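Local coordinates for protein Kinase A (Toxoplasma gondii, PDB 5J3U), which binds cyclic AMP in two tandem domains and probably holds the protein kinase A catalytic subunit inactive until the nucleotide binds, at residues 157-162 against 236-241; 183-188 against 232-237; 189-194 against 226-231; 216-221 against 241-246. One frame throughout, in Å; residues are numbered along the deposited sequence. Where two conformers were deposited one is given.

Contact 1: residues 157-162 against 236-241; sequences DALRTE and ACLERK
The guanidinium of Arg160 and the carboxylate of Glu239 approach askew, their planes 47° apart, and the salt bridge is long, with Arg160 NH1 3.7 Å from Glu239 OE1. A water in the guanidinium plane links Arg160 NH1 to Cys237 O: it accepts from Arg160 NH1 at 2.7 Å and donates to Cys237 O at 2.8 Å. Arg160 NE is taken by the carbonyl of Gln18. Beneath this, Arg160 and Cys237 form an antiparallel hydrogen-bonded pair, with Arg160 N to Cys237 O at 3.0 Å. Cys237 SG, on the same face as Arg160, lies alongside the extended Glu162 chain, 3.7 Å from Glu162 CG. On the other face Leu159, Leu238 and Ala236 make an apolar patch. With its CG anti to the backbone N (chi1 -170°), Leu238 brings CD1 to 3.7 Å from Ala158 CB and 4.0 Å from Leu159 CD2, and Leu159 CD1 in turn rests on Ala236 CB. Strand 159-165 is the outer strand of its sheet here, and strand 179-183 lies beyond 232-239; Tyr134 and Leu138 of helix 116-138 cover Leu159, while Phe243 of helix 240-246 packs on Leu238.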
loop_
_atom_site.group_PDB
_atom_site.type_symbol
_atom_site.label_atom_id
_atom_site.label_comp_id
_atom_site.label_asym_id
_atom_site.label_seq_id
_atom_site.Cartn_x
_atom_site.Cartn_y
_atom_site.Cartn_z
ATOM N N ASP A 157 8.081 2.344 -1.643
ATOM C CA ASP A 157 7.523 1.025 -1.976
ATOM C C ASP A 157 6.287 0.637 -1.169
ATOM O O ASP A 157 5.555 -0.223 -1.581
ATOM C CB ASP A 157 8.563 -0.072 -1.729
ATOM C CG ASP A 157 9.669 -0.106 -2.791
ATOM O OD1 ASP A 157 9.524 0.543 -3.845
ATOM O OD2 ASP A 157 10.723 -0.741 -2.534
ATOM N N ALA A 158 6.047 1.275 -0.026
ATOM C CA ALA A 158 4.868 1.040 0.832
ATOM C C ALA A 158 3.758 2.141 0.764
ATOM O O ALA A 158 2.811 2.158 1.614
ATOM C CB ALA A 158 5.346 0.920 2.256
ATOM N N LEU A 159 3.876 3.077 -0.161
ATOM C CA LEU A 159 2.877 4.148 -0.317
ATOM C C LEU A 159 1.730 3.793 -1.251
ATOM O O LEU A 159 1.939 3.085 -2.248
ATOM C CB LEU A 159 3.540 5.407 -0.850
ATOM C CG LEU A 159 4.541 6.069 0.072
ATOM C CD1 LEU A 159 5.120 7.312 -0.524
ATOM C CD2 LEU A 159 3.933 6.423 1.427
ATOM N N ARG A 160 0.535 4.271 -0.904
ATOM C CA ARG A 160 -0.644 4.287 -1.782
ATOM C C ARG A 160 -1.095 5.716 -1.953
ATOM O O ARG A 160 -0.600 6.576 -1.226
ATOM C CB ARG A 160 -1.771 3.441 -1.216
ATOM C CG ARG A 160 -1.398 1.988 -1.044
ATOM C CD ARG A 160 -2.501 1.293 -0.266
ATOM N NE ARG A 160 -2.287 -0.120 -0.064
ATOM C CZ ARG A 160 -1.579 -0.679 0.919
ATOM N NH1 ARG A 160 -0.909 0.046 1.827
ATOM N NH2 ARG A 160 -1.496 -2.013 0.955
ATOM N N THR A 161 -1.858 6.001 -2.993
ATOM C CA THR A 161 -2.347 7.374 -3.257
ATOM C C THR A 161 -3.834 7.389 -3.143
ATOM O O THR A 161 -4.493 6.460 -3.615
ATOM C CB THR A 161 -1.903 7.885 -4.631
ATOM O OG1 THR A 161 -0.477 8.071 -4.574
ATOM C CG2 THR A 161 -2.541 9.188 -4.993
ATOM N N GLU A 162 -4.372 8.427 -2.548
ATOM C CA GLU A 162 -5.835 8.628 -2.504
ATOM C C GLU A 162 -6.158 10.104 -2.860
ATOM O O GLU A 162 -5.371 10.990 -2.519
ATOM C CB GLU A 162 -6.376 8.355 -1.104
ATOM C CG GLU A 162 -6.214 6.907 -0.663
ATOM C CD GLU A 162 -6.794 6.606 0.726
ATOM O OE1 GLU A 162 -7.374 7.507 1.370
ATOM O OE2 GLU A 162 -6.622 5.433 1.164
ATOM N N ALA A 236 -0.396 10.831 -0.370
ATOM C CA ALA A 236 0.339 9.583 -0.190
ATOM C C ALA A 236 0.012 9.052 1.196
ATOM O O ALA A 236 0.039 9.829 2.201
ATOM C CB ALA A 236 1.830 9.810 -0.362
ATOM N N CYS A 237 -0.134 7.729 1.289
ATOM C CA CYS A 237 -0.684 7.069 2.494
ATOM C C CYS A 237 0.245 5.927 2.877
ATOM O O CYS A 237 0.566 5.109 2.017
ATOM C CB CYS A 237 -2.058 6.474 2.187
ATOM S SG CYS A 237 -3.216 7.631 1.448
ATOM N N LEU A 238 0.658 5.893 4.134
ATOM C CA LEU A 238 1.524 4.855 4.711
ATOM C C LEU A 238 0.812 4.227 5.920
ATOM O O LEU A 238 0.463 4.923 6.875
ATOM C CB LEU A 238 2.805 5.482 5.179
ATOM C CG LEU A 238 3.959 4.595 5.610
ATOM C CD1 LEU A 238 4.483 3.796 4.423
ATOM C CD2 LEU A 238 5.061 5.385 6.274
ATOM N N GLU A 239 0.563 2.928 5.856
ATOM C CA GLU A 239 -0.118 2.200 6.938
ATOM C C GLU A 239 0.727 2.094 8.171
ATOM O O GLU A 239 1.914 2.112 8.108
ATOM C CB GLU A 239 -0.471 0.782 6.510
ATOM C CG GLU A 239 -1.561 0.713 5.486
ATOM C CD GLU A 239 -1.979 -0.716 5.195
ATOM O OE1 GLU A 239 -1.094 -1.588 5.144
ATOM O OE2 GLU A 239 -3.183 -0.962 4.993
ATOM N N ARG A 240 0.058 1.984 9.321
ATOM C CA ARG A 240 0.692 1.929 10.637
ATOM C C ARG A 240 1.870 0.977 10.759
ATOM O O ARG A 240 2.970 1.348 11.241
ATOM C CB ARG A 240 -0.402 1.492 11.641
ATOM C CG ARG A 240 0.110 1.176 13.029
ATOM C CD ARG A 240 -1.040 0.722 13.916
ATOM N NE ARG A 240 -1.837 1.866 14.344
ATOM C CZ ARG A 240 -1.487 2.712 15.299
ATOM N NH1 ARG A 240 -0.354 2.568 15.948
ATOM N NH2 ARG A 240 -2.283 3.726 15.602
ATOM N N LYS A 241 1.671 -0.244 10.262
ATOM C CA LYS A 241 2.711 -1.245 10.357
ATOM C C LYS A 241 3.961 -0.816 9.576
ATOM O O LYS A 241 5.051 -0.968 10.072
ATOM C CB LYS A 241 2.238 -2.606 9.870
ATOM C CG LYS A 241 3.225 -3.697 10.223
ATOM C CD LYS A 241 2.620 -5.071 10.011
ATOM C CE LYS A 241 1.589 -5.427 11.069
ATOM N NZ LYS A 241 1.337 -6.900 11.066
HETATM O O HOH W 1 1.714 1.148 3.828
HETATM O O HOH W 2 -0.775 2.654 2.348
HETATM O O HOH W 3 0.948 -1.439 3.811
#

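Contact 2: residues 183-188 against 232-237; sequences VEEGSA and ICKVAC
Two carboxylates meet the Lys234 side chain in different ways. That of Glu184 turns one face to the aliphatic part, with Lys234 CD 4.0 Å from Glu184 CD, and its oxygens are engaged elsewhere: OE1 in a salt bridge with Arg130, OE2 in a hydrogen bond with Thr161. That of Glu185 takes the charge instead. The Glu185 and Lys234 chains run side by side, and a bend in the lysine at chi3 (-72°) accompanies the salt bridge of NZ to Glu185 OE2 at 3.1 Å, on the anti lone pair of that oxygen. Both glutamates face Lys234 because the strand carries a classic beta bulge: Lys234 O accepts Glu184 N at 2.8 Å and, weakly, Glu185 N at 3.4 Å, so the register slips by one residue. In this cyclic nucleotide-binding domain the bulge coincides with the corner at which the chain leaves strand 179-183 for 187-192, in the other sheet of the beta roll. Gly186, with phi of 85°, passes so close to the opposite strand that its CA lies 3.2 Å from Ile232 O, which also accepts a hydrogen bond from Ser187 N. Away from Lys234, Cys233 points SG into the domain interior (chi1 -167°), where it touches Val183 CG1 at 4.0 Å and Ala188 CB at 4.2 Å.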
loop_
_atom_site.group_PDB
_atom_site.type_symbol
_atom_site.label_atom_id
_atom_site.label_comp_id
_atom_site.label_asym_id
_atom_site.label_seq_id
_atom_site.Cartn_x
_atom_site.Cartn_y
_atom_site.Cartn_z
ATOM N N VAL A 183 0.871 15.144 1.809
ATOM C CA VAL A 183 0.139 15.731 0.750
ATOM C C VAL A 183 1.084 15.745 -0.464
ATOM O O VAL A 183 2.146 16.371 -0.420
ATOM C CB VAL A 183 -0.265 17.196 1.053
ATOM C CG1 VAL A 183 -0.960 17.805 -0.124
ATOM C CG2 VAL A 183 -1.182 17.303 2.299
ATOM N N GLU A 184 0.660 15.117 -1.529
ATOM C CA GLU A 184 1.437 15.150 -2.803
ATOM C C GLU A 184 1.162 16.430 -3.600
ATOM O O GLU A 184 2.086 17.038 -4.150
ATOM C CB GLU A 184 1.056 13.960 -3.686
ATOM C CG GLU A 184 1.332 12.604 -3.077
ATOM C CD GLU A 184 0.948 11.422 -3.995
ATOM O OE1 GLU A 184 1.407 11.460 -5.189
ATOM O OE2 GLU A 184 0.243 10.471 -3.513
ATOM N N GLU A 185 -0.114 16.791 -3.708
ATOM C CA GLU A 185 -0.587 17.992 -4.385
ATOM C C GLU A 185 -1.919 18.402 -3.763
ATOM O O GLU A 185 -2.631 17.557 -3.205
ATOM C CB GLU A 185 -0.824 17.748 -5.887
ATOM C CG GLU A 185 0.379 17.343 -6.719
ATOM C CD GLU A 185 0.056 17.427 -8.230
ATOM O OE1 GLU A 185 0.130 18.534 -8.799
ATOM O OE2 GLU A 185 -0.263 16.393 -8.813
ATOM N N GLY A 186 -2.298 19.670 -3.943
ATOM C CA GLY A 186 -3.510 20.211 -3.353
ATOM C C GLY A 186 -3.331 20.697 -1.944
ATOM O O GLY A 186 -2.256 21.047 -1.528
ATOM N N SER A 187 -4.419 20.710 -1.183
ATOM C CA SER A 187 -4.439 21.420 0.056
ATOM C C SER A 187 -5.440 20.788 1.014
ATOM O O SER A 187 -6.393 20.142 0.591
ATOM C CB SER A 187 -4.832 22.890 -0.217
ATOM O OG SER A 187 -4.740 23.703 0.937
ATOM N N ALA A 188 -5.236 21.033 2.281
ATOM C CA ALA A 188 -6.149 20.544 3.359
ATOM C C ALA A 188 -6.060 21.457 4.505
ATOM O O ALA A 188 -5.128 22.275 4.608
ATOM C CB ALA A 188 -5.795 19.117 3.791
ATOM N N ILE A 232 -9.007 20.483 -3.391
ATOM C CA ILE A 232 -8.783 19.124 -3.753
ATOM C C ILE A 232 -7.463 18.707 -3.074
ATOM O O ILE A 232 -6.615 19.538 -2.797
ATOM C CB ILE A 232 -8.752 18.940 -5.277
ATOM C CG1 ILE A 232 -8.661 17.455 -5.629
ATOM C CG2 ILE A 232 -7.599 19.694 -5.943
ATOM C CD1 ILE A 232 -8.982 17.112 -7.067
ATOM N N CYS A 233 -7.309 17.429 -2.735
ATOM C CA CYS A 233 -6.113 16.993 -2.073
ATOM C C CYS A 233 -5.763 15.598 -2.519
ATOM O O CYS A 233 -6.593 14.683 -2.425
ATOM C CB CYS A 233 -6.320 17.003 -0.561
ATOM S SG CYS A 233 -4.791 16.822 0.368
ATOM N N LYS A 234 -4.532 15.421 -2.960
ATOM C CA LYS A 234 -3.968 14.105 -3.345
ATOM C C LYS A 234 -2.939 13.736 -2.315
ATOM O O LYS A 234 -1.975 14.492 -2.135
ATOM C CB LYS A 234 -3.304 14.190 -4.718
ATOM C CG LYS A 234 -2.752 12.861 -5.201
ATOM C CD LYS A 234 -1.817 13.023 -6.386
ATOM C CE LYS A 234 -2.510 13.383 -7.626
ATOM N NZ LYS A 234 -1.463 13.567 -8.695
ATOM N N VAL A 235 -3.145 12.618 -1.603
ATOM C CA VAL A 235 -2.312 12.236 -0.504
ATOM C C VAL A 235 -1.649 10.891 -0.760
ATOM O O VAL A 235 -2.239 9.968 -1.352
ATOM C CB VAL A 235 -3.032 12.136 0.885
ATOM C CG1 VAL A 235 -3.257 13.509 1.456
ATOM C CG2 VAL A 235 -4.305 11.321 0.800
ATOM N N ALA A 236 -0.396 10.831 -0.370
ATOM C CA ALA A 236 0.339 9.583 -0.190
ATOM C C ALA A 236 0.012 9.052 1.196
ATOM O O ALA A 236 0.039 9.829 2.201
ATOM C CB ALA A 236 1.830 9.810 -0.362
ATOM N N CYS A 237 -0.134 7.729 1.289
ATOM C CA CYS A 237 -0.684 7.069 2.494
ATOM C C CYS A 237 0.245 5.927 2.877
ATOM O O CYS A 237 0.566 5.109 2.017
ATOM C CB CYS A 237 -2.058 6.474 2.187
ATOM S SG CYS A 237 -3.216 7.631 1.448
#

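Contact 3: residues 189-194 against 226-231; sequences VATKSF and NVIAHG. With CMP (adenosine-3',5'-cyclic-monophosphate), chain B.
Val189 O accepts Ile228 N at 2.8 Å and also receives a CA-H contact from Val227. The antiparallel ladder goes on to Thr191 and Asn226, where Asn226 N reaches Thr191 O at 2.8 Å. Side chains repeat this last pairing: Thr191 holds OG1 between its backbone N and carbonyl carbon (chi1 71°), where Asn226 ND2 donates to it at 3.2 Å, with the hydroxyl oxygen close to the amide plane. The other end of that amide is fixed too, since OD1 accepts from the backbone N of Gln173. On the same face Val189 CG2 packs on Ile228 CB at 4.0 Å. The opposite face belongs to the cyclic AMP pocket. Ala190 CB lies 3.7 Å from C8 of the nucleotide, and Val227 CG2 approaches the sugar oxygen O4' at 3.8 Å. The end of the extended Lys192 chain comes over one face of adenine at its N1 corner, CD 3.6 Å from N1, and NZ makes a weak hydrogen bond with the same atom at 3.5 Å. These strands thus give the nucleotide a largely apolar wall and one weak polar bond, while its stronger hydrogen bonds come from residues such as Glu214, Arg223 and Ala216.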
loop_
_atom_site.group_PDB
_atom_site.type_symbol
_atom_site.label_atom_id
_atom_site.label_comp_id
_atom_site.label_asym_id
_atom_site.label_seq_id
_atom_site.Cartn_x
_atom_site.Cartn_y
_atom_site.Cartn_z
ATOM N N VAL A 189 -7.057 21.357 5.398
ATOM C CA VAL A 189 -7.073 22.073 6.635
ATOM C C VAL A 189 -7.324 21.109 7.816
ATOM O O VAL A 189 -8.080 20.164 7.680
ATOM C CB VAL A 189 -8.140 23.201 6.659
ATOM C CG1 VAL A 189 -7.762 24.224 5.559
ATOM C CG2 VAL A 189 -9.532 22.645 6.409
ATOM N N ALA A 190 -6.633 21.356 8.901
ATOM C CA ALA A 190 -6.877 20.664 10.171
ATOM C C ALA A 190 -7.791 21.549 10.999
ATOM O O ALA A 190 -7.491 22.754 11.194
ATOM C CB ALA A 190 -5.588 20.451 10.903
ATOM N N THR A 191 -8.832 20.938 11.546
ATOM C CA THR A 191 -9.714 21.640 12.510
ATOM C C THR A 191 -9.781 20.764 13.731
ATOM O O THR A 191 -9.779 19.516 13.623
ATOM C CB THR A 191 -11.106 21.910 11.914
ATOM O OG1 THR A 191 -11.881 20.710 11.784
ATOM C CG2 THR A 191 -11.014 22.517 10.551
ATOM N N LYS A 192 -9.897 21.393 14.897
ATOM C CA LYS A 192 -9.840 20.707 16.142
ATOM C C LYS A 192 -10.829 21.293 17.129
ATOM O O LYS A 192 -10.794 22.511 17.348
ATOM C CB LYS A 192 -8.437 20.841 16.714
ATOM C CG LYS A 192 -8.188 20.151 18.052
ATOM C CD LYS A 192 -6.689 20.113 18.381
ATOM C CE LYS A 192 -6.414 19.286 19.623
ATOM N NZ LYS A 192 -5.193 19.762 20.304
ATOM N N SER A 193 -11.621 20.404 17.727
ATOM C CA SER A 193 -12.457 20.732 18.923
ATOM C C SER A 193 -11.569 20.615 20.142
ATOM O O SER A 193 -10.971 19.542 20.405
ATOM C CB SER A 193 -13.665 19.810 19.043
ATOM O OG SER A 193 -14.171 19.812 20.379
ATOM N N PHE A 194 -11.439 21.707 20.880
ATOM C CA PHE A 194 -10.650 21.727 22.114
ATOM C C PHE A 194 -11.356 21.194 23.379
ATOM O O PHE A 194 -10.774 21.168 24.434
ATOM C CB PHE A 194 -10.057 23.129 22.340
ATOM C CG PHE A 194 -8.925 23.412 21.384
ATOM C CD1 PHE A 194 -9.199 23.846 20.109
ATOM C CD2 PHE A 194 -7.637 23.130 21.728
ATOM C CE1 PHE A 194 -8.171 24.061 19.195
ATOM C CE2 PHE A 194 -6.607 23.317 20.818
ATOM C CZ PHE A 194 -6.878 23.789 19.553
ATOM N N ASN A 226 -9.611 16.848 12.946
ATOM C CA ASN A 226 -10.091 16.591 11.622
ATOM C C ASN A 226 -9.048 17.094 10.643
ATOM O O ASN A 226 -8.421 18.121 10.925
ATOM C CB ASN A 226 -11.385 17.323 11.328
ATOM C CG ASN A 226 -12.432 17.016 12.359
ATOM O OD1 ASN A 226 -12.849 15.847 12.465
ATOM N ND2 ASN A 226 -12.833 18.027 13.162
ATOM N N VAL A 227 -8.887 16.392 9.537
ATOM C CA VAL A 227 -8.140 16.951 8.346
ATOM C C VAL A 227 -9.058 16.842 7.157
ATOM O O VAL A 227 -9.525 15.733 6.795
ATOM C CB VAL A 227 -6.742 16.334 8.124
ATOM C CG1 VAL A 227 -6.062 17.036 6.924
ATOM C CG2 VAL A 227 -5.896 16.406 9.396
ATOM N N ILE A 228 -9.358 18.002 6.542
ATOM C CA ILE A 228 -10.356 18.096 5.533
ATOM C C ILE A 228 -9.743 18.623 4.199
ATOM O O ILE A 228 -9.023 19.593 4.231
ATOM C CB ILE A 228 -11.449 19.122 5.974
ATOM C CG1 ILE A 228 -12.088 18.716 7.336
ATOM C CG2 ILE A 228 -12.510 19.210 4.899
ATOM C CD1 ILE A 228 -12.790 19.867 8.029
ATOM N N ALA A 229 -10.064 17.995 3.090
ATOM C CA ALA A 229 -9.510 18.457 1.786
ATOM C C ALA A 229 -10.074 19.870 1.485
ATOM O O ALA A 229 -11.258 20.143 1.725
ATOM C CB ALA A 229 -9.886 17.515 0.694
ATOM N N HIS A 230 -9.205 20.733 0.992
ATOM C CA HIS A 230 -9.508 22.153 0.732
ATOM C C HIS A 230 -9.233 22.373 -0.768
ATOM O O HIS A 230 -8.096 22.422 -1.159
ATOM C CB HIS A 230 -8.593 23.013 1.588
ATOM C CG HIS A 230 -8.786 24.479 1.392
ATOM N ND1 HIS A 230 -9.970 25.111 1.707
ATOM C CD2 HIS A 230 -7.946 25.444 0.947
ATOM C CE1 HIS A 230 -9.854 26.407 1.429
ATOM N NE2 HIS A 230 -8.639 26.633 0.965
ATOM N N GLY A 231 -10.289 22.514 -1.558
ATOM C CA GLY A 231 -10.179 22.522 -3.025
ATOM C C GLY A 231 -10.144 21.128 -3.592
ATOM O O GLY A 231 -11.095 20.641 -4.185
HETATM P P CMP B . -3.546 12.633 14.209
HETATM O O1P CMP B . -3.115 11.270 13.846
HETATM O O2P CMP B . -3.982 12.889 15.656
HETATM O "O5'" CMP B . -4.745 13.032 13.227
HETATM C "C5'" CMP B . -5.148 14.416 13.216
HETATM C "C4'" CMP B . -3.900 15.166 12.743
HETATM O "O4'" CMP B . -4.025 16.596 12.679
HETATM C "C3'" CMP B . -2.786 15.020 13.761
HETATM O "O3'" CMP B . -2.357 13.652 13.781
HETATM C "C2'" CMP B . -1.773 16.038 13.304
HETATM O "O2'" CMP B . -0.996 15.551 12.173
HETATM C "C1'" CMP B . -2.711 17.097 12.731
HETATM N N9 CMP B . -2.744 18.290 13.521
HETATM C C8 CMP B . -2.661 19.524 12.979
HETATM N N7 CMP B . -2.771 20.489 13.971
HETATM C C5 CMP B . -2.972 19.848 15.142
HETATM C C6 CMP B . -3.153 20.235 16.573
HETATM N N6 CMP B . -3.178 21.547 16.963
HETATM N N1 CMP B . -3.294 19.222 17.440
HETATM C C2 CMP B . -3.317 17.896 17.128
HETATM N N3 CMP B . -3.140 17.486 15.830
HETATM C C4 CMP B . -2.944 18.391 14.844
#

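Contact 4: residues 216-221 against 241-246; sequences ALINEE and KSFKRL. With CMP (adenosine-3',5'-cyclic-monophosphate), chain B.
Phe243 sets its CG anti to the backbone N (chi1 179°), which carries the ring across to helix 215-219, where Leu217 turns CG beside its own N and brings CD1 over the ring. That short helix is the one of the phosphate-binding cassette of cyclic nucleotide-binding domains: Ala216 N, near its start, donates to the phosphate oxygen O1P of cyclic AMP at 3.0 Å. The helix at 240-246 follows the last strand of the beta roll. Leu217 CD1 makes a CH-pi contact, 3.7 Å from the ring centroid of Phe243 and 20° off the normal, while Ile218 CG1 comes to the ring edge. Phe180 adds an edge-to-face ring contact, and Leu254 of helix 250-257 touches both Ile218 and Phe243. A cassette leucine packed on the following helix is consistent with the way nucleotide binding is relayed in relatives. Beside this apolar joint, Lys244 bends at chi2 and approaches Glu220 from the opposite direction; Glu220 OE1 has its own salt bridge with Arg240. Lys244 NZ binds two oxygens at once, Glu220 OE2 at 2.9 Å on its syn side but tilted out of the carboxylate plane, and Leu217 O at 2.9 Å, the latter from 41° out of the carbonyl plane.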
loop_
_atom_site.group_PDB
_atom_site.type_symbol
_atom_site.label_atom_id
_atom_site.label_comp_id
_atom_site.label_asym_id
_atom_site.label_seq_id
_atom_site.Cartn_x
_atom_site.Cartn_y
_atom_site.Cartn_z
ATOM N N ALA A 216 -1.724 9.750 15.989
ATOM C CA ALA A 216 -2.423 8.516 16.385
ATOM C C ALA A 216 -1.469 7.323 16.346
ATOM O O ALA A 216 -1.584 6.412 17.150
ATOM C CB ALA A 216 -3.642 8.249 15.527
ATOM N N LEU A 217 -0.515 7.333 15.407
ATOM C CA LEU A 217 0.462 6.227 15.268
ATOM C C LEU A 217 1.506 6.255 16.371
ATOM O O LEU A 217 1.745 5.219 17.008
ATOM C CB LEU A 217 1.173 6.303 13.881
ATOM C CG LEU A 217 0.277 6.274 12.648
ATOM C CD1 LEU A 217 1.077 6.240 11.341
ATOM C CD2 LEU A 217 -0.663 5.101 12.676
ATOM N N ILE A 218 2.069 7.431 16.656
ATOM C CA ILE A 218 3.105 7.588 17.636
ATOM C C ILE A 218 2.566 7.431 19.056
ATOM O O ILE A 218 3.230 6.819 19.885
ATOM C CB ILE A 218 3.826 8.927 17.520
ATOM C CG1 ILE A 218 4.591 8.973 16.183
ATOM C CG2 ILE A 218 4.797 9.142 18.673
ATOM C CD1 ILE A 218 5.013 10.353 15.756
ATOM N N ASN A 219 1.390 7.991 19.310
ATOM C CA ASN A 219 0.836 8.047 20.677
ATOM C C ASN A 219 -0.161 6.968 20.976
ATOM O O ASN A 219 -0.620 6.847 22.128
ATOM C CB ASN A 219 0.191 9.400 20.918
ATOM C CG ASN A 219 1.168 10.536 20.885
ATOM O OD1 ASN A 219 2.325 10.400 21.266
ATOM N ND2 ASN A 219 0.676 11.693 20.529
ATOM N N GLU A 220 -0.575 6.210 19.958
ATOM C CA GLU A 220 -1.527 5.133 20.118
ATOM C C GLU A 220 -2.844 5.668 20.675
ATOM O O GLU A 220 -3.360 5.145 21.676
ATOM C CB GLU A 220 -0.995 4.028 21.045
ATOM C CG GLU A 220 0.442 3.599 20.793
ATOM C CD GLU A 220 0.693 3.134 19.392
ATOM O OE1 GLU A 220 -0.286 2.989 18.614
ATOM O OE2 GLU A 220 1.885 2.907 19.075
ATOM N N GLU A 221 -3.307 6.767 20.072
ATOM C CA GLU A 221 -4.491 7.487 20.538
ATOM C C GLU A 221 -5.423 7.718 19.344
ATOM O O GLU A 221 -5.011 7.648 18.165
ATOM C CB GLU A 221 -4.101 8.846 21.079
ATOM C CG GLU A 221 -3.325 8.825 22.367
ATOM C CD GLU A 221 -3.132 10.210 22.939
ATOM O OE1 GLU A 221 -3.468 11.201 22.277
ATOM O OE2 GLU A 221 -2.652 10.323 24.076
ATOM N N LYS A 241 1.671 -0.244 10.262
ATOM C CA LYS A 241 2.711 -1.245 10.357
ATOM C C LYS A 241 3.961 -0.816 9.576
ATOM O O LYS A 241 5.051 -0.968 10.072
ATOM C CB LYS A 241 2.238 -2.606 9.870
ATOM C CG LYS A 241 3.225 -3.697 10.223
ATOM C CD LYS A 241 2.620 -5.071 10.011
ATOM C CE LYS A 241 1.589 -5.427 11.069
ATOM N NZ LYS A 241 1.337 -6.900 11.066
ATOM N N SER A 242 3.776 -0.279 8.369
ATOM C CA SER A 242 4.900 0.238 7.574
ATOM C C SER A 242 5.541 1.443 8.203
ATOM O O SER A 242 6.748 1.614 8.141
ATOM C CB SER A 242 4.474 0.623 6.164
ATOM O OG SER A 242 3.794 -0.448 5.604
ATOM N N PHE A 243 4.726 2.327 8.783
ATOM C CA PHE A 243 5.261 3.470 9.486
ATOM C C PHE A 243 6.215 3.062 10.620
ATOM O O PHE A 243 7.354 3.562 10.749
ATOM C CB PHE A 243 4.100 4.308 10.043
ATOM C CG PHE A 243 4.507 5.525 10.813
ATOM C CD1 PHE A 243 4.710 5.462 12.207
ATOM C CD2 PHE A 243 4.513 6.779 10.219
ATOM C CE1 PHE A 243 5.025 6.589 12.919
ATOM C CE2 PHE A 243 4.804 7.919 10.951
ATOM C CZ PHE A 243 5.060 7.827 12.297
ATOM N N LYS A 244 5.731 2.153 11.453
ATOM C CA LYS A 244 6.534 1.652 12.574
ATOM C C LYS A 244 7.804 0.911 12.083
ATOM O O LYS A 244 8.864 1.073 12.660
ATOM C CB LYS A 244 5.697 0.716 13.406
ATOM C CG LYS A 244 4.569 1.347 14.185
ATOM C CD LYS A 244 5.025 2.158 15.363
ATOM C CE LYS A 244 3.783 2.774 16.055
ATOM N NZ LYS A 244 4.089 3.593 17.259
ATOM N N ARG A 245 7.703 0.150 10.999
ATOM C CA ARG A 245 8.832 -0.696 10.575
ATOM C C ARG A 245 9.823 -0.027 9.648
ATOM O O ARG A 245 10.938 -0.546 9.501
ATOM C CB ARG A 245 8.313 -1.954 9.960
ATOM C CG ARG A 245 7.659 -2.817 11.001
ATOM C CD ARG A 245 7.113 -4.059 10.392
ATOM N NE ARG A 245 6.580 -4.914 11.443
ATOM C CZ ARG A 245 6.020 -6.096 11.232
ATOM N NH1 ARG A 245 5.954 -6.631 9.997
ATOM N NH2 ARG A 245 5.572 -6.774 12.285
ATOM N N LEU A 246 9.428 1.088 9.012
ATOM C CA LEU A 246 10.242 1.721 7.980
ATOM C C LEU A 246 10.720 3.143 8.299
ATOM O O LEU A 246 11.700 3.605 7.693
ATOM C CB LEU A 246 9.452 1.784 6.673
ATOM C CG LEU A 246 8.963 0.487 6.042
ATOM C CD1 LEU A 246 8.217 0.789 4.758
ATOM C CD2 LEU A 246 10.132 -0.442 5.757
HETATM P P CMP B . -3.546 12.633 14.209
HETATM O O1P CMP B . -3.115 11.270 13.846
HETATM O O2P CMP B . -3.982 12.889 15.656
HETATM O "O5'" CMP B . -4.745 13.032 13.227
HETATM C "C5'" CMP B . -5.148 14.416 13.216
HETATM C "C4'" CMP B . -3.900 15.166 12.743
HETATM O "O4'" CMP B . -4.025 16.596 12.679
HETATM C "C3'" CMP B . -2.786 15.020 13.761
HETATM O "O3'" CMP B . -2.357 13.652 13.781
HETATM C "C2'" CMP B . -1.773 16.038 13.304
HETATM O "O2'" CMP B . -0.996 15.551 12.173
HETATM C "C1'" CMP B . -2.711 17.097 12.731
HETATM N N9 CMP B . -2.744 18.290 13.521
HETATM C C8 CMP B . -2.661 19.524 12.979
HETATM N N7 CMP B . -2.771 20.489 13.971
HETATM C C5 CMP B . -2.972 19.848 15.142
HETATM C C6 CMP B . -3.153 20.235 16.573
HETATM N N6 CMP B . -3.178 21.547 16.963
HETATM N N1 CMP B . -3.294 19.222 17.440
HETATM C C2 CMP B . -3.317 17.896 17.128
HETATM N N3 CMP B . -3.140 17.486 15.830
HETATM C C4 CMP B . -2.944 18.391 14.844
#

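In the fold
The four contacts lie in the second cyclic nucleotide-binding domain. Contacts 1 and 2 share strand 232-239, their centres 13 Å apart, and touch through Thr161 and Glu184. Contact 3, its centre about 13 Å from that of contact 2, belongs to the other sheet, which the chain enters after the corner at 184-186 and leaves at the corner at 230-231. Along the chain, contact 3 falls within the span of contact 2, and that within contact 1's, whereas contact 4 crosses all three. Contact 4 centres 12 Å from the centre of contact 1, joined to it through helix 240-246 and the Arg240-Glu220 salt bridge. Contacts 3 and 4, their centres about 21 Å apart, hold cyclic AMP from its base and phosphate ends.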